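PDB 6LB7: calcium uptake protein 2, mitochondrial from Homo sapiens, which probably senses calcium through EF-hand motifs and helps to regulate calcium uptake into mitochondria. Local coordinates for residues B[36-40]-B[212-216]; B[188-192]-B[237-243]; B[201-207]-B[231-237]; B[222-227]-B[296-300]; B[248-252]-B[315-319]. One frame throughout, in Å; residues are numbered along the deposited sequence.

Contact 1 of 5, residues B[36-40]-B[212-216]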
# COMPACT_ATOMS: atom_id res chain seq x y z
N SER B 36 -0.67 27.61 -4.58
CA SER B 36 0.35 26.73 -4.01
C SER B 36 0.29 25.33 -4.61
O SER B 36 1.30 24.61 -4.61
CB SER B 36 0.19 26.67 -2.49
OG SER B 36 -0.80 25.72 -2.10
N VAL B 37 -0.85 24.93 -5.15
CA VAL B 37 -0.95 23.61 -5.77
C VAL B 37 -0.42 23.64 -7.20
O VAL B 37 0.22 22.69 -7.66
CB VAL B 37 -2.41 23.13 -5.69
CG1 VAL B 37 -2.65 21.96 -6.61
CG2 VAL B 37 -2.77 22.77 -4.24
N MET B 38 -0.67 24.72 -7.92
CA MET B 38 -0.29 24.77 -9.33
C MET B 38 1.16 25.19 -9.52
O MET B 38 1.81 24.72 -10.45
CB MET B 38 -1.21 25.73 -10.08
CG MET B 38 -2.65 25.23 -10.19
SD MET B 38 -3.49 26.09 -11.51
CE MET B 38 -3.46 27.76 -10.88
N PHE B 39 1.67 26.07 -8.65
CA PHE B 39 2.96 26.73 -8.86
C PHE B 39 3.94 26.39 -7.74
O PHE B 39 3.55 26.15 -6.60
CB PHE B 39 2.80 28.26 -8.92
CG PHE B 39 1.75 28.72 -9.90
CD1 PHE B 39 1.92 28.52 -11.26
CD2 PHE B 39 0.61 29.35 -9.46
CE1 PHE B 39 0.95 28.94 -12.16
CE2 PHE B 39 -0.37 29.76 -10.36
CZ PHE B 39 -0.20 29.56 -11.71
N GLU B 40 5.22 26.46 -8.06
CA GLU B 40 6.24 26.26 -7.01
C GLU B 40 6.43 27.61 -6.35
O GLU B 40 6.52 27.62 -5.16
CB GLU B 40 7.55 25.78 -7.60
CG GLU B 40 7.38 24.54 -8.41
CD GLU B 40 8.71 23.87 -8.66
OE1 GLU B 40 9.29 23.41 -7.68
OE2 GLU B 40 9.13 23.82 -9.83
N LEU B 212 5.74 18.12 -17.40
CA LEU B 212 7.13 18.35 -17.04
C LEU B 212 7.30 19.55 -16.12
O LEU B 212 8.43 19.94 -15.82
CB LEU B 212 7.97 18.56 -18.32
CG LEU B 212 8.09 17.33 -19.23
CD1 LEU B 212 8.70 17.71 -20.58
CD2 LEU B 212 8.94 16.29 -18.53
N PHE B 213 6.20 20.16 -15.67
CA PHE B 213 6.29 21.43 -14.96
C PHE B 213 7.09 21.31 -13.66
O PHE B 213 7.76 22.27 -13.27
CB PHE B 213 4.89 21.94 -14.68
CG PHE B 213 4.85 23.37 -14.21
CD1 PHE B 213 5.19 24.39 -15.07
CD2 PHE B 213 4.47 23.67 -12.92
CE1 PHE B 213 5.15 25.71 -14.64
CE2 PHE B 213 4.43 25.00 -12.49
CZ PHE B 213 4.76 26.00 -13.34
N PHE B 214 7.02 20.17 -12.97
CA PHE B 214 7.75 19.98 -11.72
C PHE B 214 9.01 19.13 -11.90
O PHE B 214 9.54 18.59 -10.92
CB PHE B 214 6.83 19.37 -10.67
CG PHE B 214 5.74 20.30 -10.22
CD1 PHE B 214 6.02 21.41 -9.44
CD2 PHE B 214 4.42 20.08 -10.61
CE1 PHE B 214 5.01 22.28 -9.04
CE2 PHE B 214 3.41 20.94 -10.22
CZ PHE B 214 3.70 22.05 -9.44
N THR B 215 9.50 19.01 -13.13
CA THR B 215 10.62 18.14 -13.46
C THR B 215 11.86 18.99 -13.73
O THR B 215 11.91 19.71 -14.72
CB THR B 215 10.30 17.28 -14.67
OG1 THR B 215 9.26 16.35 -14.33
CG2 THR B 215 11.55 16.51 -15.12
N ASN B 216 12.85 18.88 -12.86
CA ASN B 216 14.11 19.62 -12.94
C ASN B 216 15.29 18.67 -12.74
O ASN B 216 16.27 18.99 -12.08
CB ASN B 216 14.13 20.75 -11.91
CG ASN B 216 15.21 21.77 -12.18
OD1 ASN B 216 15.49 22.13 -13.32
ND2 ASN B 216 15.83 22.25 -11.10
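A type I beta turn, L212 to T215, carries F213 and F214 up against the C-terminal end of helix 30-38, where the chain turns off at F39. The carbonyl oxygen of M38 touches both phenyl groups, with M38 O 3.3 Å from F213 CE2 and 3.4 Å from F214 CZ. Both approaches are oblique; weakly polar ring hydrogens probably tolerate the oxygen there. E40 runs past F214 in the opposite direction and lays its methylene at the ring's edge, E40 CG to F214 CE1 3.3 Å. With F213 CG anti to its backbone N (chi1 -168°) and F214 CG beside its own (chi1 -68°), F213 CD2 sits over one face of F214, toward the rim. A serine in place of F214 would probably open a gap beside E40 CG and leave M38 O with F213 alone of the two rings. Beyond the pair, R318 of helix 308-320 packs on both phenylalanines, F213 meets F195 edge-to-face, and V37 and M38 rest on helix 173-196.

Contact 2 of 5, residues B[188-192]-B[237-243]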
# COMPACT_ATOMS: atom_id res chain seq x y z
N GLN B 188 -7.93 19.95 -11.71
CA GLN B 188 -7.66 19.60 -13.10
C GLN B 188 -8.24 20.64 -14.05
O GLN B 188 -7.58 21.06 -15.01
CB GLN B 188 -8.22 18.20 -13.43
CG GLN B 188 -7.69 17.03 -12.59
CD GLN B 188 -8.69 15.89 -12.44
OE1 GLN B 188 -9.75 15.94 -12.91
NE2 GLN B 188 -8.35 14.86 -11.77
N GLU B 189 -9.41 21.22 -13.79
CA GLU B 189 -9.92 22.22 -14.72
C GLU B 189 -9.07 23.47 -14.70
O GLU B 189 -8.83 24.11 -15.73
CB GLU B 189 -11.39 22.55 -14.40
CG GLU B 189 -12.35 21.41 -14.73
CD GLU B 189 -13.79 21.69 -14.36
OE1 GLU B 189 -14.07 22.74 -13.75
OE2 GLU B 189 -14.63 20.84 -14.67
N MET B 190 -8.59 23.86 -13.52
CA MET B 190 -7.78 25.07 -13.45
C MET B 190 -6.43 24.88 -14.12
O MET B 190 -5.98 25.74 -14.88
CB MET B 190 -7.62 25.46 -11.99
CG MET B 190 -6.97 26.78 -11.80
SD MET B 190 -7.19 27.27 -10.09
CE MET B 190 -6.95 29.03 -10.27
N GLU B 191 -5.78 23.74 -13.87
CA GLU B 191 -4.52 23.46 -14.55
C GLU B 191 -4.72 23.32 -16.06
O GLU B 191 -3.88 23.77 -16.85
CB GLU B 191 -3.87 22.20 -13.97
CG GLU B 191 -3.36 22.44 -12.55
CD GLU B 191 -2.47 21.33 -12.04
OE1 GLU B 191 -2.70 20.14 -12.40
OE2 GLU B 191 -1.52 21.64 -11.29
N PHE B 192 -5.82 22.71 -16.48
CA PHE B 192 -6.06 22.60 -17.92
C PHE B 192 -6.02 23.97 -18.59
O PHE B 192 -5.33 24.16 -19.58
CB PHE B 192 -7.41 21.95 -18.19
CG PHE B 192 -7.71 21.78 -19.66
CD1 PHE B 192 -8.43 22.75 -20.35
CD2 PHE B 192 -7.24 20.67 -20.34
CE1 PHE B 192 -8.69 22.59 -21.71
CE2 PHE B 192 -7.50 20.50 -21.68
CZ PHE B 192 -8.23 21.46 -22.37
N ILE B 237 -5.75 17.93 -27.23
CA ILE B 237 -6.28 17.16 -26.12
C ILE B 237 -7.45 17.90 -25.49
O ILE B 237 -7.35 19.10 -25.19
CB ILE B 237 -5.17 16.90 -25.08
CG1 ILE B 237 -4.12 15.95 -25.66
CG2 ILE B 237 -5.76 16.39 -23.77
CD1 ILE B 237 -2.70 16.35 -25.34
N SER B 238 -8.55 17.19 -25.27
CA SER B 238 -9.72 17.79 -24.63
C SER B 238 -9.58 17.79 -23.11
O SER B 238 -8.77 17.06 -22.52
CB SER B 238 -11.00 17.03 -25.02
OG SER B 238 -11.05 15.76 -24.38
N LEU B 239 -10.44 18.58 -22.47
CA LEU B 239 -10.49 18.56 -21.01
C LEU B 239 -10.78 17.15 -20.48
O LEU B 239 -10.14 16.69 -19.53
CB LEU B 239 -11.54 19.55 -20.52
CG LEU B 239 -11.74 19.69 -19.01
CD1 LEU B 239 -10.43 20.12 -18.35
CD2 LEU B 239 -12.84 20.70 -18.74
N ASP B 240 -11.74 16.46 -21.09
CA ASP B 240 -12.08 15.12 -20.62
C ASP B 240 -10.90 14.17 -20.77
O ASP B 240 -10.65 13.34 -19.89
CB ASP B 240 -13.30 14.56 -21.38
CG ASP B 240 -14.61 15.12 -20.85
OD1 ASP B 240 -14.62 15.60 -19.70
OD2 ASP B 240 -15.63 15.08 -21.58
N GLU B 241 -10.17 14.25 -21.89
CA GLU B 241 -8.99 13.41 -22.05
C GLU B 241 -7.93 13.78 -21.02
O GLU B 241 -7.23 12.91 -20.49
CB GLU B 241 -8.44 13.53 -23.48
CG GLU B 241 -9.41 12.97 -24.53
CD GLU B 241 -9.02 13.30 -25.97
OE1 GLU B 241 -8.26 14.28 -26.21
OE2 GLU B 241 -9.49 12.58 -26.88
N PHE B 242 -7.78 15.08 -20.72
CA PHE B 242 -6.84 15.49 -19.70
C PHE B 242 -7.25 14.95 -18.34
O PHE B 242 -6.41 14.44 -17.59
CB PHE B 242 -6.73 17.02 -19.68
CG PHE B 242 -5.81 17.55 -18.63
CD1 PHE B 242 -6.31 18.24 -17.55
CD2 PHE B 242 -4.42 17.37 -18.73
CE1 PHE B 242 -5.48 18.76 -16.59
CE2 PHE B 242 -3.57 17.88 -17.76
CZ PHE B 242 -4.09 18.57 -16.69
N LYS B 243 -8.54 15.06 -18.01
CA LYS B 243 -9.02 14.56 -16.72
C LYS B 243 -8.73 13.07 -16.56
O LYS B 243 -8.37 12.62 -15.47
CB LYS B 243 -10.53 14.82 -16.55
CG LYS B 243 -10.89 16.27 -16.31
CD LYS B 243 -12.43 16.48 -16.27
CE LYS B 243 -12.74 17.91 -15.88
NZ LYS B 243 -14.19 18.21 -15.77
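One ion pair joins helix 173-196 to helix 239-249: K243 NZ donates to E189 OE2 at 2.9 Å, using the anti lone pair of that oxygen. Both chains are extended beyond CG, which lets two residues on segments whose axes approach to 10.2 Å reach each other. On its way K243 passes the amide of Q188, with K243 CG 3.6 Å from Q188 OE1.

The apolar part centres on F192. Its CG is anti to the backbone N (chi1 -179°), which sends the ring across to helix 239-249, and L239 CD1 makes a CH-pi contact over one face, 3.9 Å from the F192 ring centroid. F242 meets the same ring obliquely, F192 CD2 to F242 CB 3.7 Å, while F242 CE1 comes to 3.5 Å from the backbone O of Q188.

Side chains cap the start of the second helix. S238 and E241 form a capping box, E241 N giving its hydrogen to S238 OG at 3.0 Å and S238 N to E241 OE1.

E189 also bridges to R74 through OE1, so its carboxylate is shared by two cations and is likely to stay ionised, fixing the charged margin of a contact whose centre is apolar, mainly aromatic.

Contact 3 of 5, residues B[201-207]-B[231-237]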
# COMPACT_ATOMS: atom_id res chain seq x y z
N PHE B 201 -8.73 23.64 -26.30
CA PHE B 201 -8.03 22.37 -26.35
C PHE B 201 -6.58 22.61 -25.98
O PHE B 201 -6.05 23.70 -26.19
CB PHE B 201 -8.15 21.69 -27.73
CG PHE B 201 -9.56 21.26 -28.05
CD1 PHE B 201 -10.00 19.98 -27.72
CD2 PHE B 201 -10.46 22.16 -28.61
CE1 PHE B 201 -11.29 19.58 -27.98
CE2 PHE B 201 -11.77 21.76 -28.87
CZ PHE B 201 -12.19 20.48 -28.55
N MET B 202 -5.98 21.60 -25.35
CA MET B 202 -4.58 21.59 -24.98
C MET B 202 -3.79 21.08 -26.17
O MET B 202 -4.07 19.99 -26.67
CB MET B 202 -4.37 20.67 -23.78
CG MET B 202 -3.35 21.07 -22.76
SD MET B 202 -3.47 19.84 -21.42
CE MET B 202 -3.31 20.90 -20.00
N ARG B 203 -2.84 21.87 -26.66
CA ARG B 203 -1.95 21.28 -27.65
C ARG B 203 -1.12 20.18 -26.99
O ARG B 203 -0.94 20.16 -25.77
CB ARG B 203 -1.05 22.33 -28.28
CG ARG B 203 -1.86 23.46 -28.90
CD ARG B 203 -0.92 24.51 -29.45
NE ARG B 203 0.10 24.76 -28.46
CZ ARG B 203 1.17 25.49 -28.68
NH1 ARG B 203 1.37 26.06 -29.87
NH2 ARG B 203 2.06 25.64 -27.70
N LYS B 204 -0.64 19.23 -27.81
CA LYS B 204 0.20 18.18 -27.26
C LYS B 204 1.38 18.76 -26.51
O LYS B 204 1.76 18.24 -25.45
CB LYS B 204 0.67 17.24 -28.37
CG LYS B 204 -0.40 16.24 -28.79
CD LYS B 204 0.06 15.45 -30.01
CE LYS B 204 -0.90 14.34 -30.37
NZ LYS B 204 -0.41 13.57 -31.59
N GLU B 205 1.98 19.84 -27.00
CA GLU B 205 3.10 20.39 -26.23
C GLU B 205 2.64 21.18 -25.01
O GLU B 205 3.44 21.35 -24.09
CB GLU B 205 4.01 21.25 -27.12
CG GLU B 205 3.49 22.59 -27.55
CD GLU B 205 4.56 23.43 -28.25
OE1 GLU B 205 5.54 22.84 -28.75
OE2 GLU B 205 4.43 24.67 -28.29
N ASP B 206 1.39 21.68 -24.98
CA ASP B 206 0.87 22.25 -23.73
C ASP B 206 0.71 21.17 -22.66
O ASP B 206 0.99 21.40 -21.48
CB ASP B 206 -0.51 22.92 -23.93
CG ASP B 206 -0.52 24.01 -25.01
OD1 ASP B 206 0.50 24.67 -25.23
OD2 ASP B 206 -1.59 24.22 -25.63
N PHE B 207 0.23 19.99 -23.05
CA PHE B 207 0.16 18.87 -22.11
C PHE B 207 1.56 18.45 -21.66
O PHE B 207 1.78 18.14 -20.49
CB PHE B 207 -0.60 17.71 -22.77
CG PHE B 207 -0.60 16.45 -21.95
CD1 PHE B 207 -1.42 16.34 -20.85
CD2 PHE B 207 0.23 15.39 -22.29
CE1 PHE B 207 -1.42 15.18 -20.08
CE2 PHE B 207 0.26 14.24 -21.51
CZ PHE B 207 -0.58 14.13 -20.41
N LEU B 231 6.77 16.29 -31.22
CA LEU B 231 5.35 16.45 -30.94
C LEU B 231 4.72 17.11 -32.14
O LEU B 231 4.83 18.32 -32.34
CB LEU B 231 5.12 17.25 -29.66
CG LEU B 231 5.34 16.40 -28.43
CD1 LEU B 231 4.77 17.08 -27.19
CD2 LEU B 231 4.72 15.03 -28.64
N SER B 232 4.08 16.29 -32.96
CA SER B 232 3.33 16.79 -34.10
C SER B 232 2.29 17.81 -33.64
O SER B 232 1.97 17.92 -32.45
CB SER B 232 2.64 15.63 -34.82
OG SER B 232 3.49 14.50 -34.84
N ALA B 233 1.79 18.57 -34.59
CA ALA B 233 0.59 19.37 -34.35
C ALA B 233 -0.67 18.53 -34.57
O ALA B 233 -1.61 18.96 -35.23
CB ALA B 233 0.60 20.61 -35.24
N GLY B 234 -0.67 17.31 -34.02
CA GLY B 234 -1.73 16.35 -34.24
C GLY B 234 -3.07 16.69 -33.60
O GLY B 234 -3.50 17.85 -33.63
N GLU B 235 -3.74 15.69 -33.03
CA GLU B 235 -5.03 15.90 -32.40
C GLU B 235 -4.83 16.50 -31.01
O GLU B 235 -4.30 15.86 -30.10
CB GLU B 235 -5.80 14.58 -32.32
CG GLU B 235 -6.87 14.52 -31.24
CD GLU B 235 -8.16 15.19 -31.65
OE1 GLU B 235 -8.95 15.55 -30.75
OE2 GLU B 235 -8.39 15.37 -32.87
N SER B 236 -5.29 17.74 -30.84
CA SER B 236 -5.19 18.40 -29.55
C SER B 236 -6.05 17.67 -28.51
O SER B 236 -6.95 16.89 -28.83
CB SER B 236 -5.61 19.86 -29.70
OG SER B 236 -6.96 19.92 -30.13
N ILE B 237 -5.75 17.93 -27.23
CA ILE B 237 -6.28 17.16 -26.12
C ILE B 237 -7.45 17.90 -25.49
O ILE B 237 -7.35 19.10 -25.19
CB ILE B 237 -5.17 16.90 -25.08
CG1 ILE B 237 -4.12 15.95 -25.66
CG2 ILE B 237 -5.76 16.39 -23.77
CD1 ILE B 237 -2.70 16.35 -25.34
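K204 stretches over the loop 231-237 from the first turn of its helix. Its CB lies 4.3 Å from L231 CD1, a methyl that also touches the backbone of K204 and E205. With CG beside the backbone N (chi1 -79°) and the chain extended from there, the lysine crosses I237 at about a right angle, K204 CG to I237 CD1 4.1 Å. Further out K204 CD is 4.0 Å from S232 O, and K204 CE is 3.7 Å from E235 O, a place that probably favours the carbon next to the ammonium. The NZ ends near the CA of G234 and makes its salt bridge with D292 of helix 288-298.

Behind the lysine the two loops are joined by a single antiparallel bridge, a hydrogen-bonded pair, with M202 N to I237 O at 2.9 Å and I237 N to M202 O at 2.7 Å, the second almost straight at 179°. Two helix-loop-helix units linked by a short bridge between their loops resemble an EF-hand pair, here probably a degenerate one, since neither short loop carries the acidic calcium-binding pattern and no calcium is seen there.

I237 puts its CD1 3.6 Å from F207 CB, while S236 OG lies against F201 CB on the outer side. R203, at the N-cap, turns away from the opposing loop: its NE and NH2 take D206 side-on, and NH2 also makes a salt bridge with E205 OE2.

Contact 4 of 5, residues B[222-227]-B[296-300]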
# COMPACT_ATOMS: atom_id res chain seq x y z
N ILE B 222 16.65 16.04 -22.54
CA ILE B 222 16.23 15.04 -23.52
C ILE B 222 14.71 15.05 -23.68
O ILE B 222 14.20 14.92 -24.79
CB ILE B 222 16.74 13.65 -23.09
CG1 ILE B 222 18.28 13.63 -23.08
CG2 ILE B 222 16.17 12.58 -24.02
CD1 ILE B 222 18.87 12.32 -22.58
N TYR B 223 13.98 15.15 -22.56
CA TYR B 223 12.52 15.25 -22.62
C TYR B 223 12.11 16.43 -23.48
O TYR B 223 11.25 16.30 -24.36
CB TYR B 223 11.93 15.41 -21.21
CG TYR B 223 12.40 14.36 -20.24
CD1 TYR B 223 12.74 13.08 -20.66
CD2 TYR B 223 12.52 14.66 -18.88
CE1 TYR B 223 13.19 12.12 -19.77
CE2 TYR B 223 12.94 13.72 -17.98
CZ TYR B 223 13.29 12.45 -18.42
OH TYR B 223 13.72 11.53 -17.50
N TRP B 224 12.69 17.60 -23.20
CA TRP B 224 12.28 18.82 -23.88
C TRP B 224 12.70 18.85 -25.34
O TRP B 224 12.01 19.44 -26.17
CB TRP B 224 12.82 20.04 -23.14
CG TRP B 224 11.96 20.39 -21.96
CD1 TRP B 224 12.26 20.20 -20.64
CD2 TRP B 224 10.64 20.94 -22.00
NE1 TRP B 224 11.20 20.62 -19.86
CE2 TRP B 224 10.20 21.08 -20.67
CE3 TRP B 224 9.78 21.33 -23.04
CZ2 TRP B 224 8.94 21.60 -20.35
CZ3 TRP B 224 8.54 21.85 -22.72
CH2 TRP B 224 8.14 21.98 -21.39
N LYS B 225 13.84 18.24 -25.66
CA LYS B 225 14.18 18.11 -27.08
C LYS B 225 13.12 17.31 -27.82
O LYS B 225 12.70 17.68 -28.92
CB LYS B 225 15.57 17.48 -27.23
CG LYS B 225 16.07 17.40 -28.66
CD LYS B 225 17.50 16.90 -28.73
CE LYS B 225 17.93 16.66 -30.18
NZ LYS B 225 17.65 17.82 -31.09
N ASN B 226 12.62 16.23 -27.20
CA ASN B 226 11.57 15.43 -27.82
C ASN B 226 10.28 16.21 -27.95
O ASN B 226 9.56 16.06 -28.94
CB ASN B 226 11.33 14.15 -27.01
CG ASN B 226 12.45 13.15 -27.16
OD1 ASN B 226 13.20 13.20 -28.13
ND2 ASN B 226 12.57 12.23 -26.22
N VAL B 227 9.95 17.04 -26.95
CA VAL B 227 8.75 17.86 -27.04
C VAL B 227 8.84 18.78 -28.26
O VAL B 227 7.90 18.85 -29.07
CB VAL B 227 8.54 18.68 -25.76
CG1 VAL B 227 7.40 19.68 -25.96
CG2 VAL B 227 8.25 17.78 -24.56
N LYS B 296 6.26 9.74 -27.48
CA LYS B 296 7.22 10.64 -28.14
C LYS B 296 8.19 11.24 -27.13
O LYS B 296 9.37 11.43 -27.44
CB LYS B 296 6.50 11.75 -28.91
CG LYS B 296 5.64 11.27 -30.08
CD LYS B 296 6.45 11.01 -31.33
CE LYS B 296 5.54 10.87 -32.55
NZ LYS B 296 4.73 12.10 -32.76
N ILE B 297 7.72 11.55 -25.93
CA ILE B 297 8.60 12.18 -24.94
C ILE B 297 9.55 11.17 -24.30
O ILE B 297 10.73 11.47 -24.07
CB ILE B 297 7.78 12.90 -23.85
CG1 ILE B 297 6.90 14.03 -24.43
CG2 ILE B 297 8.71 13.46 -22.76
CD1 ILE B 297 5.93 14.61 -23.39
N PHE B 298 9.05 9.98 -23.97
CA PHE B 298 9.80 9.04 -23.15
C PHE B 298 10.23 7.78 -23.91
O PHE B 298 10.69 6.83 -23.28
CB PHE B 298 8.99 8.66 -21.90
CG PHE B 298 8.70 9.84 -20.98
CD1 PHE B 298 7.46 10.48 -21.04
CD2 PHE B 298 9.64 10.28 -20.06
CE1 PHE B 298 7.17 11.56 -20.21
CE2 PHE B 298 9.36 11.36 -19.22
CZ PHE B 298 8.12 11.99 -19.29
N ASP B 299 10.09 7.73 -25.23
CA ASP B 299 10.81 6.70 -25.99
C ASP B 299 12.20 7.26 -26.25
O ASP B 299 12.42 8.03 -27.19
CB ASP B 299 10.09 6.32 -27.28
CG ASP B 299 10.93 5.39 -28.18
OD1 ASP B 299 11.97 4.87 -27.72
OD2 ASP B 299 10.55 5.16 -29.34
N LEU B 300 13.13 6.90 -25.37
CA LEU B 300 14.46 7.50 -25.34
C LEU B 300 15.49 6.72 -26.15
O LEU B 300 16.60 7.23 -26.34
CB LEU B 300 14.94 7.62 -23.89
CG LEU B 300 14.09 8.48 -22.94
CD1 LEU B 300 14.80 8.69 -21.62
CD2 LEU B 300 13.69 9.81 -23.56
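N226 ND2 donates to the backbone O of I297 at 2.9 Å, the one hydrogen bond across this contact. The two helices belong to different helix-loop-helix units: helix 220-230 leads into the loop 231-238, and helix 288-298 leads into a loop whose sequence has the pattern of an EF-hand. The donor lies nearly in the plane of its own amide but 48° above the carbonyl plane of I297, with an N-H...O angle of 158°. Asparagine suits this buried place because both ends of its amide are used, OD1 accepting from K230 NZ. Its CG sits beside the backbone N (chi1 -72°), which turns the amide toward helix 288-298, and N226 CB comes 3.4 Å from K296 O.

Apolar groups pack around the bond. V227 and I297 lie side by side and point the same way, V227 CG2 to I297 CG1 4.0 Å. The rings of Y223 and F298 meet obliquely, centroids 5.2 Å apart, with F298 CE2 over one face of the tyrosine, while I297 CG2 rests over a face of F298 itself. Beyond F298, L300 folds back toward helix 220-230: its CD1 lies at the edge of the Y223 ring, and L300 CD2 comes 3.7 Å from I222 CG2 and 3.8 Å from N226 ND2.

Contact 5 of 5, residues B[248-252]-B[315-319]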
# COMPACT_ATOMS: atom_id res chain seq x y z
N PHE B 248 -5.55 8.77 -13.87
CA PHE B 248 -4.55 7.70 -13.95
C PHE B 248 -3.34 7.98 -13.06
O PHE B 248 -2.75 7.04 -12.50
CB PHE B 248 -4.14 7.49 -15.42
CG PHE B 248 -2.73 6.95 -15.59
CD1 PHE B 248 -2.48 5.59 -15.51
CD2 PHE B 248 -1.66 7.81 -15.86
CE1 PHE B 248 -1.18 5.09 -15.67
CE2 PHE B 248 -0.37 7.32 -16.02
CZ PHE B 248 -0.14 5.94 -15.93
N THR B 249 -2.95 9.24 -12.89
CA THR B 249 -1.80 9.51 -12.03
C THR B 249 -2.07 9.16 -10.56
O THR B 249 -1.11 9.03 -9.79
CB THR B 249 -1.37 10.98 -12.12
OG1 THR B 249 -2.37 11.82 -11.52
CG2 THR B 249 -1.14 11.39 -13.59
N THR B 250 -3.33 9.00 -10.14
CA THR B 250 -3.58 8.62 -8.75
C THR B 250 -3.53 7.11 -8.55
O THR B 250 -3.65 6.65 -7.40
CB THR B 250 -4.93 9.17 -8.24
OG1 THR B 250 -6.01 8.59 -8.98
CG2 THR B 250 -5.00 10.70 -8.36
N HIS B 251 -3.32 6.33 -9.61
CA HIS B 251 -3.16 4.89 -9.54
C HIS B 251 -1.74 4.44 -9.86
O HIS B 251 -1.54 3.37 -10.43
CB HIS B 251 -4.14 4.20 -10.48
CG HIS B 251 -5.57 4.45 -10.13
ND1 HIS B 251 -6.27 3.64 -9.27
CD2 HIS B 251 -6.40 5.45 -10.47
CE1 HIS B 251 -7.50 4.11 -9.14
NE2 HIS B 251 -7.61 5.21 -9.85
N LEU B 252 -0.75 5.26 -9.51
CA LEU B 252 0.64 4.98 -9.86
C LEU B 252 1.20 3.78 -9.12
O LEU B 252 2.18 3.18 -9.58
CB LEU B 252 1.53 6.17 -9.54
CG LEU B 252 1.36 7.41 -10.42
CD1 LEU B 252 2.49 8.41 -10.16
CD2 LEU B 252 1.29 7.00 -11.86
N LEU B 315 6.11 11.41 -13.44
CA LEU B 315 4.80 11.29 -12.82
C LEU B 315 4.88 11.52 -11.33
O LEU B 315 4.02 12.19 -10.74
CB LEU B 315 4.21 9.90 -13.10
CG LEU B 315 3.72 9.64 -14.52
CD1 LEU B 315 3.01 8.30 -14.59
CD2 LEU B 315 2.81 10.76 -14.96
N LYS B 316 5.92 10.97 -10.69
CA LYS B 316 6.12 11.22 -9.27
C LYS B 316 6.49 12.67 -9.00
O LYS B 316 6.07 13.23 -7.99
CB LYS B 316 7.17 10.26 -8.71
CG LYS B 316 6.62 8.83 -8.50
CD LYS B 316 7.66 7.90 -7.89
CE LYS B 316 8.32 7.01 -8.94
NZ LYS B 316 9.82 6.91 -8.82
N ASN B 317 7.24 13.33 -9.90
CA ASN B 317 7.39 14.78 -9.78
C ASN B 317 6.01 15.46 -9.75
O ASN B 317 5.77 16.34 -8.93
CB ASN B 317 8.22 15.37 -10.93
CG ASN B 317 9.66 14.82 -11.01
OD1 ASN B 317 10.23 14.74 -12.10
ND2 ASN B 317 10.25 14.47 -9.87
N ARG B 318 5.12 15.09 -10.69
CA ARG B 318 3.80 15.71 -10.75
C ARG B 318 3.06 15.55 -9.43
O ARG B 318 2.61 16.52 -8.83
CB ARG B 318 2.95 15.11 -11.87
CG ARG B 318 3.13 15.64 -13.31
CD ARG B 318 2.76 17.11 -13.54
NE ARG B 318 1.77 17.68 -12.64
CZ ARG B 318 1.43 18.97 -12.61
NH1 ARG B 318 2.00 19.85 -13.43
NH2 ARG B 318 0.51 19.39 -11.74
N MET B 319 2.95 14.30 -8.96
CA MET B 319 2.15 14.00 -7.78
C MET B 319 2.64 14.76 -6.55
O MET B 319 1.83 15.24 -5.75
CB MET B 319 2.15 12.50 -7.53
CG MET B 319 1.51 11.75 -8.68
SD MET B 319 -0.08 12.53 -9.00
CE MET B 319 -0.91 12.14 -7.44
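L252 and L315 make the tight part of this contact, with L252 CD2 only 3.5 Å from L315 CD1, closer than carbons usually sit. The same methyl of L315 touches F248, F248 CE2 to L315 CD1 3.8 Å, so one branch of L315 meets both a ring and a second leucine. L252 CD1 reaches on to M319 CG at 3.8 Å. In M319 the turn at chi2 (-51°) brings the sulfur back to T249, M319 SD to T249 OG1 3.5 Å, and chi3 (-65°) then bends CE; that hydroxyl is already hydrogen-bonded to C246 O. An alanine in place of M319 is likely to open a gap beside T249 and strip L252 CD1 of one of its neighbours. The approach of T250 CG2 to M319 CE is merely loose at 4.4 Å, and on the solvent side exposed K316 only brushes L252. The arrangement is the packing of one helix against the corner between two others: the helix following the last EF-hand-like loop, 308-320, lies against the junction of helices 239-249 and 252-264.

How the contacts relate
From the N terminus, contact 1 closes the longest loop, bringing helix 30-38 to the turn after helix 204-211 and so tying the N-terminal part to the helices of the second half. Contacts 2 and 3 open inside that loop and end beyond it, each crossing contact 1. Contact 2 ties helix 173-196 to helix 239-249; nested within it and sharing I237, contact 3 ties the start of helix 204-211 to the loop before helix 239-249. Contact 4 crosses both and joins helix 220-230 to helix 288-298. Contact 5 opens last, crosses contact 4 and ties the end of helix 239-249 to helix 308-320, meeting contact 2 through the E191–R318 salt bridge.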